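Local coordinates for protein hypoxanthine-guanine phosphoribosyltransferase (Thermus thermophilus, PDB 3ACD) that probably catalyses the reversible, magnesium-dependent transfer of a phosphoribosyl group from 5-phosphoribosyl diphosphate to hypoxanthine or guanine in purine salvage, releasing diphosphate, at residues A129-K134 and L147-E152. Residues are numbered along the deposited sequence; the frame is centred on the assembly and turned at random.
Sequences AALLSK and LGFEIE. With IMP (inosinic acid), chain B.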
# COMPACT_ATOMS: atom_id res chain seq x y z
N ALA A 129 -4.94 14.62 1.50
CA ALA A 129 -3.74 14.34 2.27
C ALA A 129 -2.68 14.01 1.22
O ALA A 129 -2.91 13.18 0.35
CB ALA A 129 -3.95 13.15 3.20
N ALA A 130 -1.54 14.69 1.30
CA ALA A 130 -0.46 14.48 0.35
C ALA A 130 0.87 14.50 1.10
O ALA A 130 1.08 15.34 1.96
CB ALA A 130 -0.47 15.57 -0.72
N LEU A 131 1.76 13.57 0.78
CA LEU A 131 3.04 13.54 1.46
C LEU A 131 3.89 14.76 1.10
O LEU A 131 4.49 15.38 1.97
CB LEU A 131 3.82 12.27 1.11
CG LEU A 131 5.17 12.14 1.82
CD1 LEU A 131 4.96 11.96 3.33
CD2 LEU A 131 5.93 10.96 1.26
N LEU A 132 3.92 15.10 -0.19
CA LEU A 132 4.73 16.22 -0.66
C LEU A 132 4.00 17.16 -1.61
O LEU A 132 2.95 16.83 -2.16
CB LEU A 132 5.96 15.69 -1.39
CG LEU A 132 6.84 14.65 -0.69
CD1 LEU A 132 7.77 14.01 -1.71
CD2 LEU A 132 7.63 15.32 0.43
N SER A 133 4.57 18.35 -1.79
CA SER A 133 4.01 19.35 -2.69
C SER A 133 5.12 20.27 -3.17
O SER A 133 5.95 20.73 -2.38
CB SER A 133 2.93 20.17 -2.00
OG SER A 133 2.40 21.15 -2.89
N LYS A 134 5.13 20.53 -4.48
CA LYS A 134 6.11 21.41 -5.12
C LYS A 134 5.32 22.59 -5.68
O LYS A 134 5.09 22.68 -6.89
CB LYS A 134 6.83 20.66 -6.25
CG LYS A 134 7.65 19.46 -5.77
CD LYS A 134 8.41 18.78 -6.90
CE LYS A 134 7.48 18.10 -7.90
NZ LYS A 134 8.23 17.31 -8.91
N LEU A 147 -0.71 18.13 4.58
CA LEU A 147 0.52 18.06 3.81
C LEU A 147 1.71 17.61 4.65
O LEU A 147 1.94 18.13 5.74
CB LEU A 147 0.83 19.42 3.19
CG LEU A 147 2.15 19.51 2.42
CD1 LEU A 147 2.12 18.56 1.23
CD2 LEU A 147 2.38 20.95 1.97
N GLY A 148 2.46 16.65 4.14
CA GLY A 148 3.62 16.18 4.86
C GLY A 148 4.72 17.23 4.81
O GLY A 148 5.11 17.80 5.83
N PHE A 149 5.21 17.50 3.60
CA PHE A 149 6.31 18.45 3.43
C PHE A 149 6.18 19.29 2.16
O PHE A 149 5.84 18.77 1.09
CB PHE A 149 7.64 17.70 3.35
CG PHE A 149 7.90 16.78 4.50
CD1 PHE A 149 8.55 17.23 5.65
CD2 PHE A 149 7.52 15.44 4.43
CE1 PHE A 149 8.81 16.36 6.71
CE2 PHE A 149 7.77 14.57 5.49
CZ PHE A 149 8.42 15.03 6.63
N GLU A 150 6.47 20.58 2.26
CA GLU A 150 6.47 21.43 1.08
C GLU A 150 7.93 21.45 0.65
O GLU A 150 8.82 21.70 1.47
CB GLU A 150 6.01 22.85 1.41
CG GLU A 150 6.10 23.79 0.23
CD GLU A 150 5.61 25.18 0.56
OE1 GLU A 150 4.38 25.39 0.59
OE2 GLU A 150 6.46 26.06 0.80
N ILE A 151 8.19 21.17 -0.62
CA ILE A 151 9.57 21.13 -1.10
C ILE A 151 9.83 21.98 -2.34
O ILE A 151 8.90 22.42 -3.02
CB ILE A 151 10.00 19.68 -1.43
CG1 ILE A 151 9.14 19.13 -2.57
CG2 ILE A 151 9.86 18.80 -0.19
CD1 ILE A 151 9.60 17.78 -3.11
N GLU A 152 11.11 22.20 -2.62
CA GLU A 152 11.52 22.96 -3.78
C GLU A 152 11.31 22.09 -5.01
O GLU A 152 11.07 20.88 -4.90
CB GLU A 152 13.00 23.35 -3.68
CG GLU A 152 13.95 22.16 -3.62
CD GLU A 152 15.41 22.58 -3.63
OE1 GLU A 152 15.86 23.16 -4.64
OE2 GLU A 152 16.11 22.32 -2.62
P IMP B . 0.69 16.54 -11.15
O1P IMP B . 1.57 17.38 -11.99
O2P IMP B . -0.67 16.24 -11.94
O3P IMP B . 0.37 17.30 -9.77
O5' IMP B . 1.47 15.15 -10.83
C5' IMP B . 0.72 13.95 -10.69
C4' IMP B . 1.63 12.75 -10.46
O4' IMP B . 2.96 12.98 -11.02
C3' IMP B . 1.92 12.57 -8.95
O3' IMP B . 0.85 11.89 -8.29
C2' IMP B . 3.19 11.70 -9.00
O2' IMP B . 2.87 10.32 -9.15
C1' IMP B . 3.92 12.24 -10.25
N9 IMP B . 5.05 13.10 -9.82
C8 IMP B . 5.11 14.47 -9.85
N7 IMP B . 6.26 14.88 -9.39
C5 IMP B . 7.00 13.81 -9.03
C6 IMP B . 8.31 13.61 -8.47
O6 IMP B . 9.02 14.57 -8.21
N1 IMP B . 8.73 12.33 -8.24
C2 IMP B . 7.93 11.25 -8.53
N3 IMP B . 6.73 11.41 -9.04
C4 IMP B . 6.23 12.65 -9.30
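Leu147 lays its CD1 methyl over the backbone of its parallel neighbour in the central sheet of the phosphoribosyltransferase fold, 3.7 Å from Ser133 CB, while its CA-H meets Ala130 O. Gly148 N then donates to that same Ala130 O at 2.9 Å, in the carbonyl plane. Both strands turn a corner here, Leu131 opposite Gly148, and Phe149 N resumes the pairing with a bond to Leu131 O, the donor tilted 19° from the carbonyl plane. On the face opposite Leu147, Leu132 CD2 rests 3.8 Å from Phe149 CB; the return bond from Ser133 N to Phe149 O is weak. Past Glu150, Ile151 N makes an almost straight bond (176°) to Ser133 O. Ile151 CG1 sits between backbone N and carbonyl carbon (chi1 63°), which brings it 3.5 Å from Lys134 CG. Beyond that hydrocarbon contact the lysine, bent at chi3, enters the purine end of the IMP pocket, carrying NZ to IMP O6 (2.9 Å) and N7, with Ala154 O as a further acceptor. A methionine in its place would probably leave both purine acceptors without their donor. Strand pairing and apolar packing thus appear to position the lysine stem, so that its ammonium can probably recognise the 6-oxopurine edge.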